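Local coordinates for protein probable methyltransferase (Bordetella pertussis, PDB 3KTY) that probably methylates RNA, with S-adenosyl-L-methionine as methyl donor, through a TrmH-family domain of the SPOUT clan, at residues Arg12-Gln17 with Glu76-Pro81; Gly22-Ala27 with Leu39-Pro44; Ser26-Ile31 with Asp64-Ala69; Lys32-Gly37 with Ala160-Ala165. All coordinates share one frame; numbering follows the deposited sequence.

Contact 1. Residues Arg12-Gln17 with Glu76-Pro81; sequences RFIMTQ and EEALAP
In the alpha-beta-alpha sandwich of this SpoU methylase domain, one face of the parallel sheet is packed by the short helix 75-79, and the meeting point is Ile14 of strand 11-16 with Ala78 and Leu79. The contact illustrates how a small helix can be seated on a central strand largely through the tip of one branched side chain. With CG1 anti to its own carbonyl carbon (chi1 -53°) and the chain extended beyond, Ile14 reaches out through CD1, which lies 3.8 Å from Ala78 CB. Ile14 CD1 also meets Leu79 CD2, at 3.9 Å. Val40 and Val42 of the adjacent strand extend this apolar surface, Val42 touching both Ile14 and Ala78. Phe13 and Met15 (a selenomethionine) belong to the other face of the sheet.

At its Arg12 end the contact brings in a charged group. The bent side chain of Arg12 crosses the ring of Pro81 at about a right angle, bringing Arg12 NH2 obliquely to within 3.4 Å of Pro81 CG. Just before Pro81, Ala80 N bonds back to Glu77 O as the helix gives out into the loop. A water links Arg12 to Ala78. It lies at the edge of the guanidinium, in its plane, taking a 2.7 Å hydrogen bond from Arg12 NH2 and donating one of 2.9 Å to Ala78 O.

Contact 2. Residues Gly22-Ala27 with Leu39-Pro44; sequences GNVGSA and LVLVAP
Leu39 and Leu41 meet Val24 and Ala27 inside a beta-alpha-beta unit, strand 11-16, helix 21-33 and strand 39-42, where the connecting helix lies back across the strand it leads to. The side chains that meet are all apolar. Leu39 has CG anti to the backbone N (chi1 176°), and its forked end spans one helical turn: Leu39 CD1 lies 4.3 Å from Ala27 CB, while Leu39 CD2 approaches the backbone at Val24 O, 4.0 Å away. Val24 is shared in turn by both leucines, for Val24 CG2 meets Leu41 CD1 at 4.3 Å. These are ordinary, unstrained van der Waals distances between a helix turn and two strand residues facing the same way.

The next shell explains the placement. The axes of 22-27 and 39-42 run nearly antiparallel, at 155°, and approach to 10.3 Å. Met15 of the neighbouring strand touches both Ala27 and Leu41, and Leu66 backs Val24. On a different side of the helix, Asn23 OD1 accepts a hydrogen bond from Asn156 ND2. Near the start of helix 21-33, Gly22 O takes a backbone bond from Ser26 N. A second comes from the side chain, Ser26 OG lying 3.1 Å from Gly22 O and 41° out of the carbonyl plane.

Contact 3. Residues Ser26-Ile31 with Asp64-Ala69; sequences SAARAI and DVLERA
Ala28 and Val65 bring helix 21-33 against the short helix 63-67, both part of the alpha-beta-alpha sandwich of the SpoU methylase domain, an example of close helix packing made possible by a small residue. The backbones come near here, the CA atoms of Ala28 and Leu66 being 5.7 Å apart. The methyl CB of Ala28 sits against Val65 CG1 at 3.8 Å and reaches the base of the next side chain, with Leu66 CB 4.2 Å from Ala28 CB. Because Val65 holds CG1 anti to its backbone N (chi1 163°), the same branch can serve two partners across the contact. Its second is Ile31, whose CG1 takes the crowded position between backbone N and carbonyl carbon (chi1 64°), and whose CD1 then arrives obliquely, 4.1 Å from Val65 CG1.

The polar side is looser. Asp64 OD2 accepts a weak bond from Val65 N, bent to 127°, and forms a long, weak ion pair with Lys32 NZ. Glu67 and Arg68 are exposed, yet Arg68 NH2 reaches back to bond Gly37 O. The side chain of Arg29 leaves the helix away from 64-69; its NH1 is hydrogen-bonded to Gln159 OE1 of the second subunit, and it packs on Tyr152 of that subunit.

Helix 21-33 thus has neighbours on several sides. Leu66 continues from the contact onto Val56 and Ala59 of helix 53-59, Ile31 rests on Phe13 of strand 11-16, and Ala27 touches Leu161 of helix 157-172.

Contact 4. Residues Lys32-Gly37 with Ala160-Ala165; sequences KTMGFG and ALQLAA
Met34 and Ala165, with CA atoms 6.0 Å apart, meet where helix 21-33 closes in a Schellman motif: Gly35 takes a positive phi of 93°, its N bonds to Lys32 O, and Phe36 N probably bonds to Ile31 O. The turn presents two large side chains to helix 157-172, and both fall on the small residue Ala165.

Met34, a selenomethionine, lies with CG 3.6 Å from Ala165 CB. Bends at chi2 (-52°) and chi3 fold its chain over, and Met34 CE ends 4.1 Å from Gln162 OE1, the two side chains crossing at about a right angle. Phe36 approaches from its ring edge. Phe36 CE2 is 3.5 Å from Ala165 O, which lies near the plane of the ring, and Phe36 CD2 meets Ala165 CB at 4.2 Å. The same ring meets Phe8 and makes an edge-to-face contact with Phe13, so the loop that follows helix 21-33 joins an aromatic cluster.

The second subunit completes the surroundings: Met34 packs on Leu163 of that subunit, and Gln162 on its Gln159. Within the chain, Arg169 NH1 bonds Met34 O.

Chemically the contact is mostly apolar, with one favourable electrostatic touch probable where the carbonyl oxygen of Ala165 faces the ring's hydrogen-bearing rim. Gln162 is the exception: OE1 is buried with no partner in the model, and since the residue is poorly ordered, this amide is probably not rigidly held.

In the fold
The contacts trace one part of the SpoU methylase domain from sheet to subunit interface. Strand 11-16 opens contact 1; helix 21-33 and the turn that ends it, next in the chain, supply contacts 2, 3 and 4. Contacts 2 and 3 lie closest, with centres about 8 Å apart, and both are nested within the loop closed by contact 1. Contact 4 crosses the others along the sequence because its partner, helix 157-172, comes from the far end of the chain; its centre is about 16 Å from that of contact 1. Phe13, on the sheet face turned from helix 75-79, touches Ile31, Phe36, Leu161 and Ala165 and so links strand 11-16 to contacts 3 and 4.

Contact 1. Residues Arg12-Gln17 with Glu76-Pro81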
loop_
_atom_site.group_PDB
_atom_site.type_symbol
_atom_site.label_atom_id
_atom_site.label_comp_id
_atom_site.label_asym_id
_atom_site.label_seq_id
_atom_site.Cartn_x
_atom_site.Cartn_y
_atom_site.Cartn_z
ATOM N N ARG A 12 -5.197 -2.125 16.441
ATOM C CA ARG A 12 -4.260 -3.262 16.476
ATOM C C ARG A 12 -4.302 -4.082 15.242
ATOM O O ARG A 12 -5.388 -4.329 14.718
ATOM C CB ARG A 12 -4.638 -4.208 17.606
ATOM C CG ARG A 12 -4.127 -3.698 18.867
ATOM C CD ARG A 12 -5.213 -3.666 19.823
ATOM N NE ARG A 12 -5.029 -4.759 20.723
ATOM C CZ ARG A 12 -4.814 -4.624 22.018
ATOM N NH1 ARG A 12 -4.766 -3.433 22.595
ATOM N NH2 ARG A 12 -4.645 -5.701 22.716
ATOM N N PHE A 13 -3.135 -4.570 14.813
ATOM C CA PHE A 13 -3.041 -5.452 13.636
ATOM C C PHE A 13 -2.574 -6.835 14.034
ATOM O O PHE A 13 -1.482 -7.020 14.566
ATOM C CB PHE A 13 -2.100 -4.865 12.573
ATOM C CG PHE A 13 -2.489 -3.477 12.128
ATOM C CD1 PHE A 13 -3.173 -3.281 10.947
ATOM C CD2 PHE A 13 -2.220 -2.387 12.926
ATOM C CE1 PHE A 13 -3.560 -2.008 10.546
ATOM C CE2 PHE A 13 -2.584 -1.123 12.537
ATOM C CZ PHE A 13 -3.256 -0.930 11.357
ATOM N N ILE A 14 -3.418 -7.804 13.739
ATOM C CA ILE A 14 -3.220 -9.168 14.141
ATOM C C ILE A 14 -2.915 -10.104 12.983
ATOM O O ILE A 14 -3.753 -10.332 12.119
ATOM C CB ILE A 14 -4.436 -9.672 14.936
ATOM C CG1 ILE A 14 -4.700 -8.677 16.066
ATOM C CG2 ILE A 14 -4.148 -11.103 15.495
ATOM C CD1 ILE A 14 -5.841 -9.062 16.990
HETATM N N MSE A 15 -1.703 -10.655 12.986
HETATM C CA MSE A 15 -1.327 -11.646 11.987
HETATM C C MSE A 15 -1.465 -13.066 12.518
HETATM O O MSE A 15 -0.811 -13.430 13.494
HETATM C CB MSE A 15 0.134 -11.441 11.595
HETATM C CG MSE A 15 0.435 -10.156 10.832
HETATM SE SE MSE A 15 2.380 -9.992 10.731
HETATM C CE MSE A 15 2.757 -11.167 9.173
ATOM N N THR A 16 -2.290 -13.879 11.882
ATOM C CA THR A 16 -2.389 -15.267 12.315
ATOM C C THR A 16 -1.496 -16.277 11.558
ATOM O O THR A 16 -1.415 -16.293 10.326
ATOM C CB THR A 16 -3.834 -15.776 12.287
ATOM O OG1 THR A 16 -4.256 -15.908 10.928
ATOM C CG2 THR A 16 -4.760 -14.837 13.051
ATOM N N GLN A 17 -0.832 -17.129 12.326
ATOM C CA GLN A 17 0.031 -18.154 11.767
ATOM C C GLN A 17 1.170 -17.604 10.899
ATOM O O GLN A 17 1.556 -18.249 9.937
ATOM C CB GLN A 17 -0.795 -19.153 10.962
ATOM C CG GLN A 17 -1.365 -20.275 11.770
ATOM C CD GLN A 17 -2.789 -20.021 12.195
ATOM O OE1 GLN A 17 -3.053 -19.630 13.339
ATOM N NE2 GLN A 17 -3.726 -20.253 11.282
ATOM N N GLU A 76 -8.579 -15.923 20.198
ATOM C CA GLU A 76 -9.354 -15.556 21.383
ATOM C C GLU A 76 -8.581 -14.625 22.316
ATOM O O GLU A 76 -9.083 -13.565 22.674
ATOM C CB GLU A 76 -9.813 -16.816 22.138
ATOM C CG GLU A 76 -10.937 -17.575 21.434
ATOM C CD GLU A 76 -10.453 -18.676 20.482
ATOM O OE1 GLU A 76 -9.262 -18.669 20.091
ATOM O OE2 GLU A 76 -11.277 -19.557 20.128
ATOM N N GLU A 77 -7.385 -15.036 22.741
ATOM C CA GLU A 77 -6.532 -14.176 23.553
ATOM C C GLU A 77 -6.301 -12.782 22.916
ATOM O O GLU A 77 -6.434 -11.725 23.583
ATOM C CB GLU A 77 -5.191 -14.853 23.788
ATOM C CG GLU A 77 -4.308 -14.115 24.809
ATOM C CD GLU A 77 -4.886 -14.200 26.271
ATOM O OE1 GLU A 77 -5.912 -14.890 26.504
ATOM O OE2 GLU A 77 -4.297 -13.599 27.191
ATOM N N ALA A 78 -5.960 -12.783 21.619
ATOM C CA ALA A 78 -5.687 -11.528 20.887
ATOM C C ALA A 78 -6.929 -10.609 20.771
ATOM O O ALA A 78 -6.831 -9.378 20.830
ATOM C CB ALA A 78 -5.064 -11.808 19.539
ATOM N N LEU A 79 -8.098 -11.222 20.677
ATOM C CA LEU A 79 -9.358 -10.476 20.649
ATOM C C LEU A 79 -9.941 -10.061 21.999
ATOM O O LEU A 79 -10.829 -9.193 22.056
ATOM C CB LEU A 79 -10.410 -11.235 19.845
ATOM C CG LEU A 79 -9.922 -11.369 18.403
ATOM C CD1 LEU A 79 -10.930 -11.989 17.482
ATOM C CD2 LEU A 79 -9.519 -9.994 17.904
ATOM N N ALA A 80 -9.448 -10.622 23.099
ATOM C CA ALA A 80 -10.086 -10.287 24.374
ATOM C C ALA A 80 -10.272 -8.780 24.566
ATOM O O ALA A 80 -11.348 -8.359 24.915
ATOM C CB ALA A 80 -9.364 -10.914 25.575
ATOM N N PRO A 81 -9.243 -7.954 24.324
ATOM C CA PRO A 81 -9.585 -6.552 24.594
ATOM C C PRO A 81 -10.198 -5.815 23.386
ATOM O O PRO A 81 -10.421 -4.618 23.422
ATOM C CB PRO A 81 -8.243 -5.914 24.981
ATOM C CG PRO A 81 -7.162 -6.953 24.660
ATOM C CD PRO A 81 -7.829 -8.113 23.959
HETATM O O HOH W 1 -4.476 -7.712 20.909
#

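Contact 2. Residues Gly22-Ala27 with Leu39-Pro44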
loop_
_atom_site.group_PDB
_atom_site.type_symbol
_atom_site.label_atom_id
_atom_site.label_comp_id
_atom_site.label_asym_id
_atom_site.label_seq_id
_atom_site.Cartn_x
_atom_site.Cartn_y
_atom_site.Cartn_z
ATOM N N GLY A 22 10.586 -12.561 7.887
ATOM C CA GLY A 22 10.732 -11.309 7.169
ATOM C C GLY A 22 9.434 -10.547 6.996
ATOM O O GLY A 22 9.425 -9.324 7.108
ATOM N N ASN A 23 8.348 -11.266 6.697
ATOM C CA ASN A 23 7.009 -10.684 6.658
ATOM C C ASN A 23 6.632 -9.994 7.974
ATOM O O ASN A 23 5.908 -8.987 7.976
ATOM C CB ASN A 23 5.932 -11.736 6.355
ATOM C CG ASN A 23 5.897 -12.180 4.893
ATOM O OD1 ASN A 23 6.032 -11.374 3.965
ATOM N ND2 ASN A 23 5.659 -13.475 4.688
ATOM N N VAL A 24 7.105 -10.533 9.091
ATOM C CA VAL A 24 6.772 -9.964 10.399
ATOM C C VAL A 24 7.472 -8.655 10.600
ATOM O O VAL A 24 6.879 -7.717 11.142
ATOM C CB VAL A 24 7.221 -10.856 11.559
ATOM C CG1 VAL A 24 7.054 -10.120 12.858
ATOM C CG2 VAL A 24 6.454 -12.167 11.556
ATOM N N GLY A 25 8.745 -8.593 10.186
ATOM C CA GLY A 25 9.475 -7.332 10.145
ATOM C C GLY A 25 8.865 -6.304 9.188
ATOM O O GLY A 25 8.717 -5.138 9.526
ATOM N N SER A 26 8.500 -6.733 7.986
ATOM C CA SER A 26 7.902 -5.829 7.005
ATOM C C SER A 26 6.594 -5.296 7.527
ATOM O O SER A 26 6.254 -4.122 7.332
ATOM C CB SER A 26 7.662 -6.570 5.679
ATOM O OG SER A 26 8.900 -6.966 5.125
ATOM N N ALA A 27 5.857 -6.193 8.185
ATOM C CA ALA A 27 4.622 -5.874 8.865
ATOM C C ALA A 27 4.810 -4.722 9.853
ATOM O O ALA A 27 4.010 -3.791 9.894
ATOM C CB ALA A 27 4.020 -7.146 9.587
ATOM N N LEU A 39 1.370 -4.306 16.994
ATOM C CA LEU A 39 1.366 -5.518 16.190
ATOM C C LEU A 39 1.259 -6.761 17.079
ATOM O O LEU A 39 1.977 -6.901 18.043
ATOM C CB LEU A 39 2.643 -5.602 15.364
ATOM C CG LEU A 39 2.843 -6.881 14.531
ATOM C CD1 LEU A 39 1.942 -6.935 13.319
ATOM C CD2 LEU A 39 4.281 -6.930 14.086
ATOM N N VAL A 40 0.360 -7.657 16.702
ATOM C CA VAL A 40 0.081 -8.847 17.432
ATOM C C VAL A 40 0.206 -10.072 16.535
ATOM O O VAL A 40 -0.331 -10.108 15.433
ATOM C CB VAL A 40 -1.375 -8.800 18.022
ATOM C CG1 VAL A 40 -1.638 -10.082 18.834
ATOM C CG2 VAL A 40 -1.562 -7.584 18.906
ATOM N N LEU A 41 0.893 -11.081 17.015
ATOM C CA LEU A 41 1.007 -12.348 16.306
ATOM C C LEU A 41 0.240 -13.457 17.025
ATOM O O LEU A 41 0.371 -13.604 18.230
ATOM C CB LEU A 41 2.455 -12.768 16.295
ATOM C CG LEU A 41 3.516 -11.850 15.647
ATOM C CD1 LEU A 41 4.743 -12.662 15.455
ATOM C CD2 LEU A 41 3.032 -11.354 14.310
ATOM N N VAL A 42 -0.545 -14.236 16.287
ATOM C CA VAL A 42 -1.211 -15.400 16.844
ATOM C C VAL A 42 -0.634 -16.697 16.245
ATOM O O VAL A 42 -0.582 -16.858 15.022
ATOM C CB VAL A 42 -2.728 -15.346 16.592
ATOM C CG1 VAL A 42 -3.378 -16.709 16.859
ATOM C CG2 VAL A 42 -3.372 -14.248 17.445
ATOM N N ALA A 43 -0.175 -17.595 17.109
ATOM C CA ALA A 43 0.292 -18.927 16.714
ATOM C C ALA A 43 1.355 -18.882 15.637
ATOM O O ALA A 43 1.196 -19.471 14.588
ATOM C CB ALA A 43 -0.877 -19.823 16.264
ATOM N N PRO A 44 2.450 -18.177 15.896
ATOM C CA PRO A 44 3.456 -18.110 14.832
ATOM C C PRO A 44 4.128 -19.461 14.688
ATOM O O PRO A 44 4.069 -20.282 15.621
ATOM C CB PRO A 44 4.441 -17.069 15.346
ATOM C CG PRO A 44 4.211 -17.074 16.855
ATOM C CD PRO A 44 2.754 -17.286 17.022
#

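Contact 3. Residues Ser26-Ile31 with Asp64-Ala69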
loop_
_atom_site.group_PDB
_atom_site.type_symbol
_atom_site.label_atom_id
_atom_site.label_comp_id
_atom_site.label_asym_id
_atom_site.label_seq_id
_atom_site.Cartn_x
_atom_site.Cartn_y
_atom_site.Cartn_z
ATOM N N SER A 26 8.500 -6.733 7.986
ATOM C CA SER A 26 7.902 -5.829 7.005
ATOM C C SER A 26 6.594 -5.296 7.527
ATOM O O SER A 26 6.254 -4.122 7.332
ATOM C CB SER A 26 7.662 -6.570 5.679
ATOM O OG SER A 26 8.900 -6.966 5.125
ATOM N N ALA A 27 5.857 -6.193 8.185
ATOM C CA ALA A 27 4.622 -5.874 8.865
ATOM C C ALA A 27 4.810 -4.722 9.853
ATOM O O ALA A 27 4.010 -3.791 9.894
ATOM C CB ALA A 27 4.020 -7.146 9.587
ATOM N N ALA A 28 5.869 -4.782 10.642
ATOM C CA ALA A 28 6.067 -3.768 11.665
ATOM C C ALA A 28 6.370 -2.412 11.054
ATOM O O ALA A 28 5.902 -1.384 11.555
ATOM C CB ALA A 28 7.210 -4.189 12.616
ATOM N N ARG A 29 7.169 -2.435 9.977
ATOM C CA ARG A 29 7.613 -1.230 9.287
ATOM C C ARG A 29 6.413 -0.658 8.564
ATOM O O ARG A 29 6.077 0.525 8.707
ATOM C CB ARG A 29 8.757 -1.535 8.303
ATOM C CG ARG A 29 9.417 -0.287 7.757
ATOM C CD ARG A 29 10.481 -0.526 6.652
ATOM N NE ARG A 29 10.124 0.218 5.440
ATOM C CZ ARG A 29 10.172 1.549 5.314
ATOM N NH1 ARG A 29 9.792 2.124 4.174
ATOM N NH2 ARG A 29 10.596 2.315 6.318
ATOM N N ALA A 30 5.747 -1.499 7.792
ATOM C CA ALA A 30 4.469 -1.071 7.201
ATOM C C ALA A 30 3.581 -0.291 8.189
ATOM O O ALA A 30 3.200 0.838 7.909
ATOM C CB ALA A 30 3.708 -2.271 6.658
ATOM N N ILE A 31 3.231 -0.864 9.344
ATOM C CA ILE A 31 2.303 -0.111 10.205
ATOM C C ILE A 31 2.909 1.130 10.832
ATOM O O ILE A 31 2.245 2.141 11.021
ATOM C CB ILE A 31 1.532 -0.966 11.263
ATOM C CG1 ILE A 31 2.478 -1.587 12.288
ATOM C CG2 ILE A 31 0.663 -2.032 10.582
ATOM C CD1 ILE A 31 1.723 -2.282 13.398
ATOM N N ASP A 64 11.358 -1.041 17.408
ATOM C CA ASP A 64 10.523 -0.855 18.583
ATOM C C ASP A 64 9.126 -1.491 18.452
ATOM O O ASP A 64 8.637 -2.094 19.383
ATOM C CB ASP A 64 10.403 0.651 18.901
ATOM C CG ASP A 64 9.710 1.452 17.774
ATOM O OD1 ASP A 64 9.270 2.607 18.045
ATOM O OD2 ASP A 64 9.595 0.927 16.634
ATOM N N VAL A 65 8.476 -1.338 17.306
ATOM C CA VAL A 65 7.148 -1.899 17.125
ATOM C C VAL A 65 7.287 -3.406 17.199
ATOM O O VAL A 65 6.423 -4.116 17.747
ATOM C CB VAL A 65 6.544 -1.464 15.758
ATOM C CG1 VAL A 65 5.361 -2.334 15.338
ATOM C CG2 VAL A 65 6.131 -0.023 15.808
ATOM N N LEU A 66 8.403 -3.864 16.651
ATOM C CA LEU A 66 8.725 -5.264 16.498
ATOM C C LEU A 66 9.029 -5.914 17.836
ATOM O O LEU A 66 8.587 -7.014 18.099
ATOM C CB LEU A 66 9.938 -5.405 15.603
ATOM C CG LEU A 66 10.292 -6.864 15.349
ATOM C CD1 LEU A 66 9.174 -7.612 14.601
ATOM C CD2 LEU A 66 11.644 -6.974 14.605
ATOM N N GLU A 67 9.791 -5.223 18.674
ATOM C CA GLU A 67 10.087 -5.689 20.021
ATOM C C GLU A 67 8.811 -5.825 20.827
ATOM O O GLU A 67 8.528 -6.884 21.359
ATOM C CB GLU A 67 11.011 -4.712 20.734
ATOM C CG GLU A 67 12.464 -4.922 20.465
ATOM C CD GLU A 67 13.279 -3.649 20.654
ATOM O OE1 GLU A 67 12.671 -2.554 20.759
ATOM O OE2 GLU A 67 14.529 -3.743 20.683
ATOM N N ARG A 68 8.041 -4.744 20.899
ATOM C CA ARG A 68 6.815 -4.705 21.694
ATOM C C ARG A 68 5.679 -5.595 21.218
ATOM O O ARG A 68 4.662 -5.679 21.888
ATOM C CB ARG A 68 6.286 -3.267 21.801
ATOM C CG ARG A 68 7.221 -2.326 22.583
ATOM C CD ARG A 68 6.627 -0.914 22.721
ATOM N NE ARG A 68 6.563 -0.185 21.443
ATOM C CZ ARG A 68 5.510 -0.117 20.617
ATOM N NH1 ARG A 68 5.619 0.596 19.501
ATOM N NH2 ARG A 68 4.361 -0.743 20.887
ATOM N N ALA A 69 5.815 -6.220 20.051
ATOM C CA ALA A 69 4.743 -7.066 19.509
ATOM C C ALA A 69 4.367 -8.198 20.479
ATOM O O ALA A 69 5.223 -8.899 21.000
ATOM C CB ALA A 69 5.163 -7.657 18.200
#

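Contact 4. Residues Lys32-Gly37 with Ala160-Ala165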
loop_
_atom_site.group_PDB
_atom_site.type_symbol
_atom_site.label_atom_id
_atom_site.label_comp_id
_atom_site.label_asym_id
_atom_site.label_seq_id
_atom_site.Cartn_x
_atom_site.Cartn_y
_atom_site.Cartn_z
ATOM N N LYS A 32 4.185 1.074 11.150
ATOM C CA LYS A 32 4.772 2.263 11.691
ATOM C C LYS A 32 4.691 3.415 10.700
ATOM O O LYS A 32 4.437 4.541 11.110
ATOM C CB LYS A 32 6.218 2.035 12.119
ATOM C CG LYS A 32 6.681 3.106 13.060
ATOM C CD LYS A 32 8.069 2.819 13.564
ATOM C CE LYS A 32 8.439 3.763 14.706
ATOM N NZ LYS A 32 9.902 4.027 14.689
ATOM N N THR A 33 4.935 3.150 9.410
ATOM C CA THR A 33 4.906 4.233 8.430
ATOM C C THR A 33 3.552 4.926 8.358
ATOM O O THR A 33 3.459 6.060 7.900
ATOM C CB THR A 33 5.313 3.804 6.981
ATOM O OG1 THR A 33 4.291 2.979 6.394
ATOM C CG2 THR A 33 6.604 3.074 6.996
HETATM N N MSE A 34 2.509 4.214 8.756
HETATM C CA MSE A 34 1.156 4.736 8.810
HETATM C C MSE A 34 0.816 5.314 10.179
HETATM O O MSE A 34 -0.293 5.756 10.413
HETATM C CB MSE A 34 0.141 3.635 8.412
HETATM C CG MSE A 34 0.302 3.159 6.908
HETATM SE SE MSE A 34 0.289 4.708 5.641
HETATM C CE MSE A 34 1.589 4.045 4.342
ATOM N N GLY A 35 1.769 5.300 11.093
ATOM C CA GLY A 35 1.526 5.855 12.407
ATOM C C GLY A 35 1.047 4.860 13.458
ATOM O O GLY A 35 0.731 5.264 14.559
ATOM N N PHE A 36 1.021 3.569 13.152
ATOM C CA PHE A 36 0.581 2.595 14.147
ATOM C C PHE A 36 1.724 1.852 14.849
ATOM O O PHE A 36 2.748 1.542 14.245
ATOM C CB PHE A 36 -0.406 1.617 13.533
ATOM C CG PHE A 36 -1.645 2.283 12.979
ATOM C CD1 PHE A 36 -2.706 2.615 13.818
ATOM C CD2 PHE A 36 -1.748 2.606 11.620
ATOM C CE1 PHE A 36 -3.883 3.244 13.298
ATOM C CE2 PHE A 36 -2.935 3.234 11.085
ATOM C CZ PHE A 36 -3.995 3.547 11.928
ATOM N N GLY A 37 1.544 1.536 16.123
ATOM C CA GLY A 37 2.617 0.865 16.831
ATOM C C GLY A 37 2.300 -0.512 17.373
ATOM O O GLY A 37 3.159 -1.120 18.011
ATOM N N ALA A 160 -1.173 -6.237 1.881
ATOM C CA ALA A 160 -2.491 -6.152 2.466
ATOM C C ALA A 160 -2.452 -5.237 3.692
ATOM O O ALA A 160 -3.253 -4.309 3.803
ATOM C CB ALA A 160 -3.029 -7.499 2.837
ATOM N N LEU A 161 -1.487 -5.464 4.574
ATOM C CA LEU A 161 -1.372 -4.661 5.791
ATOM C C LEU A 161 -1.139 -3.179 5.513
ATOM O O LEU A 161 -1.730 -2.302 6.168
ATOM C CB LEU A 161 -0.255 -5.175 6.694
ATOM C CG LEU A 161 -0.778 -6.085 7.773
ATOM C CD1 LEU A 161 0.308 -6.369 8.787
ATOM C CD2 LEU A 161 -1.937 -5.422 8.425
ATOM N N GLN A 162 -0.252 -2.882 4.581
ATOM C CA GLN A 162 -0.004 -1.484 4.296
ATOM C C GLN A 162 -1.300 -0.786 3.784
ATOM O O GLN A 162 -1.651 0.320 4.233
ATOM C CB GLN A 162 1.147 -1.347 3.303
ATOM C CG GLN A 162 1.788 0.022 3.325
ATOM C CD GLN A 162 2.899 0.142 2.302
ATOM O OE1 GLN A 162 3.602 1.160 2.238
ATOM N NE2 GLN A 162 3.070 -0.907 1.490
ATOM N N LEU A 163 -2.006 -1.440 2.855
ATOM C CA LEU A 163 -3.256 -0.884 2.382
ATOM C C LEU A 163 -4.205 -0.639 3.570
ATOM O O LEU A 163 -4.743 0.436 3.701
ATOM C CB LEU A 163 -3.908 -1.753 1.293
ATOM C CG LEU A 163 -3.114 -1.733 0.019
ATOM C CD1 LEU A 163 -3.889 -2.372 -1.086
ATOM C CD2 LEU A 163 -2.765 -0.312 -0.323
ATOM N N ALA A 164 -4.419 -1.639 4.411
ATOM C CA ALA A 164 -5.326 -1.483 5.558
ATOM C C ALA A 164 -4.930 -0.335 6.478
ATOM O O ALA A 164 -5.749 0.488 6.906
ATOM C CB ALA A 164 -5.358 -2.755 6.353
ATOM N N ALA A 165 -3.641 -0.279 6.768
ATOM C CA ALA A 165 -3.131 0.734 7.638
ATOM C C ALA A 165 -3.206 2.111 6.972
ATOM O O ALA A 165 -3.401 3.110 7.654
ATOM C CB ALA A 165 -1.688 0.398 8.067
#